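CmeC (Campylobacter jejuni, PDB 4MT4) probably serves as the trimeric outer membrane channel of a drug efflux system. Local coordinates at residues R208-L211 with E212-L216; S392-R395 with I396-A400; Q217-E220 with A221-N224. One frame throughout, in Å; residues are numbered along the deposited sequence.

Contact 1 of 3, residues R208-L211 with E212-L216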
ATOM      1  N   ARG B 208     -45.775 -14.944  -6.796  1.00 52.57           N
ATOM      2  CA  ARG B 208     -45.253 -14.447  -5.530  1.00 50.41           C
ATOM      3  C   ARG B 208     -43.730 -14.537  -5.487  1.00 61.87           C
ATOM      4  O   ARG B 208     -43.060 -13.610  -5.029  1.00 46.62           O
ATOM      5  CB  ARG B 208     -45.860 -15.220  -4.358  1.00 41.31           C
ATOM      6  CG  ARG B 208     -45.257 -14.875  -3.007  1.00 60.93           C
ATOM      7  CD  ARG B 208     -46.287 -14.965  -1.891  1.00 69.88           C
ATOM      8  NE  ARG B 208     -46.605 -13.647  -1.350  1.00 85.37           N
ATOM      9  CZ  ARG B 208     -45.963 -13.081  -0.334  1.00 81.40           C
ATOM     10  NH1 ARG B 208     -44.965 -13.721   0.262  1.00 92.08           N
ATOM     11  NH2 ARG B 208     -46.318 -11.877   0.091  1.00 96.99           N
ATOM     12  N   ALA B 209     -43.192 -15.655  -5.965  1.00 54.37           N
ATOM     13  CA  ALA B 209     -41.747 -15.842  -6.052  1.00 54.78           C
ATOM     14  C   ALA B 209     -41.131 -14.775  -6.945  1.00 58.57           C
ATOM     15  O   ALA B 209     -40.058 -14.246  -6.656  1.00 60.14           O
ATOM     16  CB  ALA B 209     -41.415 -17.231  -6.576  1.00 43.18           C
ATOM     17  N   ASN B 210     -41.826 -14.460  -8.033  1.00 49.05           N
ATOM     18  CA  ASN B 210     -41.388 -13.428  -8.960  1.00 53.07           C
ATOM     19  C   ASN B 210     -41.424 -12.045  -8.314  1.00 53.63           C
ATOM     20  O   ASN B 210     -40.547 -11.216  -8.549  1.00 49.07           O
ATOM     21  CB  ASN B 210     -42.254 -13.449 -10.220  1.00 45.92           C
ATOM     22  CG  ASN B 210     -41.842 -12.399 -11.228  1.00 51.13           C
ATOM     23  OD1 ASN B 210     -40.895 -12.591 -11.990  1.00 51.51           O
ATOM     24  ND2 ASN B 210     -42.559 -11.280 -11.243  1.00 40.84           N
ATOM     25  N   LEU B 211     -42.440 -11.814  -7.490  1.00 46.69           N
ATOM     26  CA  LEU B 211     -42.602 -10.547  -6.787  1.00 49.91           C
ATOM     27  C   LEU B 211     -41.454 -10.321  -5.801  1.00 52.81           C
ATOM     28  O   LEU B 211     -40.843  -9.250  -5.783  1.00 42.94           O
ATOM     29  CB  LEU B 211     -43.951 -10.515  -6.060  1.00 45.79           C
ATOM     30  CG  LEU B 211     -44.579  -9.197  -5.581  1.00 56.65           C
ATOM     31  CD1 LEU B 211     -44.728  -9.199  -4.065  1.00 55.54           C
ATOM     32  CD2 LEU B 211     -43.816  -7.959  -6.052  1.00 46.98           C
ATOM     33  N   GLU B 212     -41.158 -11.335  -4.994  1.00 50.96           N
ATOM     34  CA  GLU B 212     -40.107 -11.227  -3.990  1.00 51.53           C
ATOM     35  C   GLU B 212     -38.722 -11.146  -4.621  1.00 60.63           C
ATOM     36  O   GLU B 212     -37.846 -10.440  -4.118  1.00 54.94           O
ATOM     37  CB  GLU B 212     -40.166 -12.411  -3.022  1.00 50.88           C
ATOM     38  CG  GLU B 212     -41.520 -12.608  -2.348  1.00 56.03           C
ATOM     39  CD  GLU B 212     -41.907 -11.457  -1.434  1.00 67.68           C
ATOM     40  OE1 GLU B 212     -41.012 -10.705  -0.989  1.00 58.71           O
ATOM     41  OE2 GLU B 212     -43.115 -11.308  -1.153  1.00 72.60           O
ATOM     42  N   SER B 213     -38.526 -11.870  -5.719  1.00 57.10           N
ATOM     43  CA  SER B 213     -37.255 -11.844  -6.435  1.00 44.86           C
ATOM     44  C   SER B 213     -36.974 -10.449  -6.979  1.00 57.08           C
ATOM     45  O   SER B 213     -35.858  -9.945  -6.876  1.00 56.94           O
ATOM     46  CB  SER B 213     -37.253 -12.862  -7.575  1.00 45.32           C
ATOM     47  OG  SER B 213     -36.036 -12.819  -8.302  1.00 65.01           O
ATOM     48  N   MET B 214     -38.000  -9.824  -7.548  1.00 52.68           N
ATOM     49  CA  MET B 214     -37.879  -8.467  -8.069  1.00 58.07           C
ATOM     50  C   MET B 214     -37.606  -7.468  -6.949  1.00 49.53           C
ATOM     51  O   MET B 214     -36.781  -6.570  -7.098  1.00 50.46           O
ATOM     52  CB  MET B 214     -39.143  -8.065  -8.831  1.00 43.26           C
ATOM     53  CG  MET B 214     -39.319  -8.776 -10.167  1.00 69.26           C
ATOM     54  SD  MET B 214     -37.968  -8.461 -11.320  1.00 70.35           S
ATOM     55  CE  MET B 214     -38.543  -9.342 -12.763  1.00 69.62           C
ATOM     56  N   ALA B 215     -38.299  -7.635  -5.826  1.00 40.76           N
ATOM     57  CA  ALA B 215     -38.118  -6.758  -4.672  1.00 47.57           C
ATOM     58  C   ALA B 215     -36.702  -6.877  -4.119  1.00 52.59           C
ATOM     59  O   ALA B 215     -36.122  -5.900  -3.650  1.00 49.04           O
ATOM     60  CB  ALA B 215     -39.138  -7.083  -3.590  1.00 45.76           C
ATOM     61  N   LEU B 216     -36.153  -8.084  -4.186  1.00 47.26           N
ATOM     62  CA  LEU B 216     -34.790  -8.341  -3.740  1.00 54.20           C
ATOM     63  C   LEU B 216     -33.779  -7.699  -4.684  1.00 57.72           C
ATOM     64  O   LEU B 216     -32.820  -7.064  -4.247  1.00 53.91           O
ATOM     65  CB  LEU B 216     -34.537  -9.846  -3.639  1.00 41.63           C
ATOM     66  CG  LEU B 216     -33.139 -10.282  -3.198  1.00 54.76           C
ATOM     67  CD1 LEU B 216     -32.797  -9.691  -1.840  1.00 57.03           C
ATOM     68  CD2 LEU B 216     -33.037 -11.798  -3.172  1.00 45.73           C
TER

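Contact 2 of 3, residues S392-R395 with I396-A400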
ATOM      1  N   SER B 392     -34.608  -6.639 -29.171  1.00 50.43           N
ATOM      2  CA  SER B 392     -35.158  -7.932 -29.552  1.00 44.75           C
ATOM      3  C   SER B 392     -35.920  -8.560 -28.389  1.00 59.45           C
ATOM      4  O   SER B 392     -37.047  -9.024 -28.557  1.00 57.92           O
ATOM      5  CB  SER B 392     -34.050  -8.870 -30.030  1.00 43.80           C
ATOM      6  OG  SER B 392     -33.420  -8.353 -31.188  1.00 58.10           O
ATOM      7  N   TYR B 393     -35.305  -8.558 -27.209  1.00 48.05           N
ATOM      8  CA  TYR B 393     -35.930  -9.120 -26.013  1.00 58.03           C
ATOM      9  C   TYR B 393     -37.157  -8.325 -25.585  1.00 55.44           C
ATOM     10  O   TYR B 393     -38.043  -8.852 -24.914  1.00 49.23           O
ATOM     11  CB  TYR B 393     -34.927  -9.187 -24.858  1.00 40.06           C
ATOM     12  CG  TYR B 393     -34.015 -10.393 -24.906  1.00 50.48           C
ATOM     13  CD1 TYR B 393     -34.503 -11.667 -24.639  1.00 51.62           C
ATOM     14  CD2 TYR B 393     -32.668 -10.258 -25.213  1.00 49.77           C
ATOM     15  CE1 TYR B 393     -33.676 -12.773 -24.683  1.00 51.46           C
ATOM     16  CE2 TYR B 393     -31.831 -11.359 -25.258  1.00 41.41           C
ATOM     17  CZ  TYR B 393     -32.341 -12.613 -24.993  1.00 51.13           C
ATOM     18  OH  TYR B 393     -31.513 -13.711 -25.036  1.00 55.21           O
ATOM     19  N   LYS B 394     -37.209  -7.055 -25.971  1.00 44.37           N
ATOM     20  CA  LYS B 394     -38.364  -6.222 -25.661  1.00 57.75           C
ATOM     21  C   LYS B 394     -39.546  -6.581 -26.558  1.00 60.98           C
ATOM     22  O   LYS B 394     -40.680  -6.680 -26.091  1.00 50.06           O
ATOM     23  CB  LYS B 394     -38.026  -4.739 -25.812  1.00 43.03           C
ATOM     24  CG  LYS B 394     -39.173  -3.810 -25.443  1.00 49.03           C
ATOM     25  CD  LYS B 394     -38.853  -2.360 -25.763  1.00 64.41           C
ATOM     26  CE  LYS B 394     -40.039  -1.463 -25.451  1.00 71.65           C
ATOM     27  NZ  LYS B 394     -39.800  -0.052 -25.856  1.00 81.68           N
ATOM     28  N   ARG B 395     -39.273  -6.772 -27.845  1.00 52.59           N
ATOM     29  CA  ARG B 395     -40.307  -7.175 -28.792  1.00 68.90           C
ATOM     30  C   ARG B 395     -40.841  -8.556 -28.437  1.00 61.89           C
ATOM     31  O   ARG B 395     -42.034  -8.821 -28.562  1.00 56.98           O
ATOM     32  CB  ARG B 395     -39.767  -7.168 -30.223  1.00 55.27           C
ATOM     33  CG  ARG B 395     -40.795  -7.557 -31.280  1.00 64.06           C
ATOM     34  CD  ARG B 395     -42.002  -6.634 -31.241  1.00 62.71           C
ATOM     35  NE  ARG B 395     -43.017  -7.006 -32.224  1.00 75.81           N
ATOM     36  CZ  ARG B 395     -44.318  -7.092 -31.959  1.00 71.10           C
ATOM     37  NH1 ARG B 395     -44.770  -6.834 -30.738  1.00 61.11           N
ATOM     38  NH2 ARG B 395     -45.170  -7.435 -32.916  1.00 65.48           N
ATOM     39  N   ILE B 396     -39.942  -9.433 -28.000  1.00 57.73           N
ATOM     40  CA  ILE B 396     -40.320 -10.760 -27.527  1.00 47.82           C
ATOM     41  C   ILE B 396     -41.278 -10.653 -26.343  1.00 57.78           C
ATOM     42  O   ILE B 396     -42.277 -11.369 -26.272  1.00 50.91           O
ATOM     43  CB  ILE B 396     -39.084 -11.587 -27.116  1.00 46.28           C
ATOM     44  CG1 ILE B 396     -38.239 -11.933 -28.345  1.00 47.31           C
ATOM     45  CG2 ILE B 396     -39.506 -12.857 -26.393  1.00 41.38           C
ATOM     46  CD1 ILE B 396     -36.932 -12.620 -28.015  1.00 40.89           C
ATOM     47  N   TYR B 397     -40.968  -9.744 -25.423  1.00 53.83           N
ATOM     48  CA  TYR B 397     -41.815  -9.510 -24.260  1.00 53.50           C
ATOM     49  C   TYR B 397     -43.181  -8.960 -24.655  1.00 56.26           C
ATOM     50  O   TYR B 397     -44.203  -9.365 -24.103  1.00 51.23           O
ATOM     51  CB  TYR B 397     -41.142  -8.547 -23.282  1.00 45.84           C
ATOM     52  CG  TYR B 397     -42.105  -7.973 -22.266  1.00 47.42           C
ATOM     53  CD1 TYR B 397     -42.568  -8.746 -21.208  1.00 43.86           C
ATOM     54  CD2 TYR B 397     -42.561  -6.663 -22.370  1.00 50.56           C
ATOM     55  CE1 TYR B 397     -43.453  -8.231 -20.282  1.00 50.43           C
ATOM     56  CE2 TYR B 397     -43.447  -6.141 -21.448  1.00 52.93           C
ATOM     57  CZ  TYR B 397     -43.890  -6.928 -20.405  1.00 56.77           C
ATOM     58  OH  TYR B 397     -44.772  -6.411 -19.483  1.00 72.17           O
ATOM     59  N   GLU B 398     -43.189  -8.027 -25.603  1.00 54.66           N
ATOM     60  CA  GLU B 398     -44.430  -7.400 -26.048  1.00 53.04           C
ATOM     61  C   GLU B 398     -45.387  -8.426 -26.643  1.00 57.72           C
ATOM     62  O   GLU B 398     -46.594  -8.360 -26.418  1.00 53.35           O
ATOM     63  CB  GLU B 398     -44.139  -6.297 -27.068  1.00 49.04           C
ATOM     64  CG  GLU B 398     -43.480  -5.063 -26.471  1.00 57.58           C
ATOM     65  CD  GLU B 398     -43.143  -4.021 -27.518  1.00 68.28           C
ATOM     66  OE1 GLU B 398     -43.058  -4.385 -28.710  1.00 61.56           O
ATOM     67  OE2 GLU B 398     -42.967  -2.840 -27.152  1.00 70.71           O
ATOM     68  N   ILE B 399     -44.843  -9.376 -27.395  1.00 53.77           N
ATOM     69  CA  ILE B 399     -45.650 -10.445 -27.968  1.00 57.50           C
ATOM     70  C   ILE B 399     -46.082 -11.427 -26.881  1.00 62.61           C
ATOM     71  O   ILE B 399     -47.217 -11.904 -26.875  1.00 60.17           O
ATOM     72  CB  ILE B 399     -44.887 -11.205 -29.070  1.00 55.53           C
ATOM     73  CG1 ILE B 399     -44.440 -10.245 -30.171  1.00 51.34           C
ATOM     74  CG2 ILE B 399     -45.751 -12.310 -29.660  1.00 56.75           C
ATOM     75  CD1 ILE B 399     -43.619 -10.906 -31.258  1.00 56.80           C
ATOM     76  N   ALA B 400     -45.173 -11.713 -25.955  1.00 54.19           N
ATOM     77  CA  ALA B 400     -45.439 -12.666 -24.881  1.00 53.98           C
ATOM     78  C   ALA B 400     -46.524 -12.160 -23.935  1.00 60.39           C
ATOM     79  O   ALA B 400     -47.249 -12.953 -23.333  1.00 56.92           O
ATOM     80  CB  ALA B 400     -44.162 -12.962 -24.108  1.00 66.18           C
TER

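Contact 3 of 3, residues Q217-E220 with A221-N224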
ATOM      1  N   GLN B 217     -34.005  -7.865  -5.984  1.00 40.73           N
ATOM      2  CA  GLN B 217     -33.142  -7.276  -7.003  1.00 49.01           C
ATOM      3  C   GLN B 217     -33.214  -5.755  -6.961  1.00 55.33           C
ATOM      4  O   GLN B 217     -32.218  -5.070  -7.187  1.00 49.45           O
ATOM      5  CB  GLN B 217     -33.530  -7.777  -8.394  1.00 40.42           C
ATOM      6  CG  GLN B 217     -33.317  -9.265  -8.602  1.00 51.73           C
ATOM      7  CD  GLN B 217     -33.946  -9.770  -9.885  1.00 74.40           C
ATOM      8  OE1 GLN B 217     -34.750 -10.703  -9.870  1.00 72.82           O
ATOM      9  NE2 GLN B 217     -33.583  -9.156 -11.005  1.00 66.15           N
ATOM     10  N   TYR B 218     -34.401  -5.238  -6.667  1.00 44.26           N
ATOM     11  CA  TYR B 218     -34.628  -3.800  -6.584  1.00 49.19           C
ATOM     12  C   TYR B 218     -33.767  -3.171  -5.487  1.00 51.60           C
ATOM     13  O   TYR B 218     -33.046  -2.203  -5.736  1.00 46.28           O
ATOM     14  CB  TYR B 218     -36.113  -3.517  -6.331  1.00 48.40           C
ATOM     15  CG  TYR B 218     -36.509  -2.053  -6.380  1.00 62.69           C
ATOM     16  CD1 TYR B 218     -35.686  -1.102  -6.971  1.00 56.97           C
ATOM     17  CD2 TYR B 218     -37.710  -1.626  -5.827  1.00 67.68           C
ATOM     18  CE1 TYR B 218     -36.048   0.232  -7.008  1.00 60.94           C
ATOM     19  CE2 TYR B 218     -38.081  -0.299  -5.860  1.00 72.77           C
ATOM     20  CZ  TYR B 218     -37.249   0.628  -6.453  1.00 80.57           C
ATOM     21  OH  TYR B 218     -37.616   1.953  -6.485  1.00 74.26           O
ATOM     22  N   ASN B 219     -33.839  -3.725  -4.280  1.00 45.17           N
ATOM     23  CA  ASN B 219     -33.091  -3.190  -3.144  1.00 58.35           C
ATOM     24  C   ASN B 219     -31.579  -3.330  -3.305  1.00 59.44           C
ATOM     25  O   ASN B 219     -30.814  -2.552  -2.736  1.00 58.56           O
ATOM     26  CB  ASN B 219     -33.542  -3.870  -1.852  1.00 51.98           C
ATOM     27  CG  ASN B 219     -34.881  -3.354  -1.360  1.00 63.72           C
ATOM     28  OD1 ASN B 219     -35.149  -2.153  -1.407  1.00 52.74           O
ATOM     29  ND2 ASN B 219     -35.731  -4.258  -0.890  1.00 65.14           N
ATOM     30  N   GLU B 220     -31.155  -4.325  -4.076  1.00 51.73           N
ATOM     31  CA  GLU B 220     -29.741  -4.484  -4.400  1.00 55.63           C
ATOM     32  C   GLU B 220     -29.273  -3.329  -5.272  1.00 61.50           C
ATOM     33  O   GLU B 220     -28.158  -2.832  -5.121  1.00 58.04           O
ATOM     34  CB  GLU B 220     -29.489  -5.816  -5.108  1.00 62.37           C
ATOM     35  CG  GLU B 220     -29.061  -6.941  -4.181  1.00 73.01           C
ATOM     36  CD  GLU B 220     -27.699  -6.692  -3.560  1.00 75.67           C
ATOM     37  OE1 GLU B 220     -26.814  -6.152  -4.257  1.00 84.15           O
ATOM     38  OE2 GLU B 220     -27.513  -7.035  -2.373  1.00 70.12           O
ATOM     39  N   ALA B 221     -30.142  -2.905  -6.183  1.00 52.29           N
ATOM     40  CA  ALA B 221     -29.842  -1.796  -7.081  1.00 52.77           C
ATOM     41  C   ALA B 221     -29.746  -0.481  -6.318  1.00 55.90           C
ATOM     42  O   ALA B 221     -28.898   0.358  -6.617  1.00 53.33           O
ATOM     43  CB  ALA B 221     -30.892  -1.700  -8.169  1.00 46.07           C
ATOM     44  N   LYS B 222     -30.627  -0.306  -5.336  1.00 55.20           N
ATOM     45  CA  LYS B 222     -30.567   0.852  -4.451  1.00 55.74           C
ATOM     46  C   LYS B 222     -29.245   0.871  -3.700  1.00 56.55           C
ATOM     47  O   LYS B 222     -28.599   1.909  -3.571  1.00 53.42           O
ATOM     48  CB  LYS B 222     -31.719   0.837  -3.446  1.00 52.80           C
ATOM     49  CG  LYS B 222     -33.107   0.925  -4.048  1.00 69.39           C
ATOM     50  CD  LYS B 222     -34.152   0.941  -2.944  1.00 73.74           C
ATOM     51  CE  LYS B 222     -35.561   0.894  -3.495  1.00 76.05           C
ATOM     52  NZ  LYS B 222     -36.573   0.875  -2.404  1.00 77.76           N
ATOM     53  N   LEU B 223     -28.855  -0.299  -3.208  1.00 51.87           N
ATOM     54  CA  LEU B 223     -27.633  -0.447  -2.434  1.00 48.67           C
ATOM     55  C   LEU B 223     -26.409  -0.152  -3.291  1.00 59.59           C
ATOM     56  O   LEU B 223     -25.466   0.499  -2.843  1.00 59.47           O
ATOM     57  CB  LEU B 223     -27.547  -1.857  -1.849  1.00 51.36           C
ATOM     58  CG  LEU B 223     -27.039  -1.940  -0.412  1.00 63.46           C
ATOM     59  CD1 LEU B 223     -27.746  -0.909   0.446  1.00 58.72           C
ATOM     60  CD2 LEU B 223     -27.250  -3.339   0.146  1.00 65.44           C
ATOM     61  N   ASN B 224     -26.436  -0.637  -4.527  1.00 50.11           N
ATOM     62  CA  ASN B 224     -25.368  -0.378  -5.482  1.00 51.94           C
ATOM     63  C   ASN B 224     -25.298   1.101  -5.841  1.00 58.80           C
ATOM     64  O   ASN B 224     -24.225   1.640  -6.113  1.00 51.59           O
ATOM     65  CB  ASN B 224     -25.570  -1.220  -6.742  1.00 44.53           C
ATOM     66  CG  ASN B 224     -24.506  -0.971  -7.791  1.00 60.84           C
ATOM     67  OD1 ASN B 224     -23.412  -1.533  -7.728  1.00 77.70           O
ATOM     68  ND2 ASN B 224     -24.824  -0.131  -8.769  1.00 54.68           N
TER

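Contact 1 of 3, residues R208-L211 with E212-L216
Arg-208 and Glu-212, one helical turn apart on helix 201-236, are joined first by charge. The carboxylate oxygen OE2 of Glu-212 sits over one face of the Arg-208 guanidinium, 3.4 Å from NH1 and displaced toward the rim of the group, with the two planes 47° apart. No N-H points at the oxygen, which makes this a salt bridge of charges alone. Both chains bend to reach it: Arg-208 turns at chi2 (147°) and again at chi3, while Glu-212 folds back at chi2 (-65°) over its own helix. NE of Arg-208 has a weak hydrogen bond of its own, to the hydroxyl of Tyr-187 on helix 129-195.

The backbone supplies the regular i to i+4 hydrogen bonds of an alpha helix; across the two segments these run from Glu-212 N to Arg-208 O at 3.0 Å through to Ala-215 N to Leu-211 O, also 3.0 Å.

Carbon-to-oxygen van der Waals contacts fill in around these. CG of Glu-212 rests 3.3 Å from Arg-208 O, and CD1 of Leu-211 comes to 3.9 Å from Glu-212 OE2, bringing a methyl group near the carboxylate. Further round the helix, CE of Met-214 lies 4.1 Å from OD1 of Asn-210, both side chains also packing on Ala-183 of helix 129-195 and on helix 411-445. The OG of Ser-213 is hydrogen-bonded to OE1 of Gln-217, one turn on.

Ala-388 and Ser-392 of the second subunit pack on the face carrying Glu-212, Arg-208 and Ala-209, in the predicted coiled-coil region. A bridge without a directed N-H probably tolerates some shift of the guanidinium, and its opposite charges may partly offset each other where two subunits meet.

Contact 2 of 3, residues S392-R395 with I396-A400
Ile-399 lays its CG1 over one face of the Arg-395 guanidinium, 3.5 Å from NH1, and this is the close side of the contact. With chi2 bent to 58°, the arginine swings its flat end forward along the helix until it crosses the isoleucine at about a right angle. NE of Arg-395 forms a salt bridge with Glu-201 of the third subunit. Ile-396 is buried too, its CG1 3.2 Å from Ser-392 O, while its CD1 meets CD1 of the Tyr-393 ring more loosely, at 4.3 Å.

These turns belong to helix 339-405, one of the very long helices of the outer membrane factor fold. Ala-205 and Tyr-202 of the third subunit pack on Ile-396 and Ile-399, and helix 411-445 of the same chain meets Tyr-393 and Tyr-397, the latter's ring lying against Trp-421.

The charged side is looser. Glu-398 OE1 and Arg-395 NH1 make a long salt bridge at 3.6 Å, the guanidinium and carboxylate planes being 71° apart. Lys-394 runs fully extended, and its NZ remains 4.4 Å from Glu-398 OE2, beyond salt-bridge range; the nearer approach is by its CE, at 3.7 Å from that oxygen.

Contact 3 of 3, residues Q217-E220 with A221-N224
The Tyr-218 ring carries the Lys-222 side chain over one face: CE stands 3.6 Å from the ring centroid, 18° off the normal, in a CH-pi contact shifted toward the hydroxyl end of the ring. The nearest ring atom is CZ, 3.4 Å from CE. NZ follows over the same face at 4.3 Å from the centroid, 26° off the normal, which makes a cation-pi interaction. The second flat group, the amide of Asn-219, takes NZ at its oxygen OD1, 3.5 Å away, in a weak hydrogen bond. CD of Lys-222 runs 3.6 Å from that same oxygen, the two chains side by side and pointing the same way.

Torsions explain the meeting. Tyr-218 has its CG anti to the backbone N (chi1 -173°), while Lys-222, extended beyond CG, reaches back by one turn of the helix until its last methylene and its ammonium group overlie the ring.

Beneath, the backbone keeps its i to i+4 hydrogen bonds. Lys-222 N donates to Tyr-218 O at 3.1 Å, and Asn-224 N to Glu-220 O at 2.9 Å.

Outside the contact, Tyr-218, Ala-221 and Lys-222 touch Lys-177, Leu-176 and Glu-173 of helix 129-195. On another side, Asn-219, Glu-220 and Leu-223 pack on the second subunit, and OE1 of Gln-217 is hydrogen-bonded to the OG of Ser-213.

Within the contact, the ring face and an amide oxygen both engage the ammonium group, the oxygen only weakly; such diffuse stabilisation probably steadies the lysine chain along the helix without fixing NZ in a single direction.

Contacts 1 and 3 are adjoining stretches of helix 201-236, their centres about 13 Å apart, and both pack against helix 129-195 and the second subunit. Contact 2 belongs to helix 339-405, its centre about 21 Å from that of contact 1 and with no touch between them; yet Ser-392, which it contains, packs on Arg-208 of another subunit, so residues of contacts 1 and 2 meet across the trimer interface. Contact 1 is the most buried; the other two are partly exposed. Charges pair within both contact 1 and contact 2, the latter adding a bridge to another subunit, whereas contact 3 settles its lysine on an aromatic face.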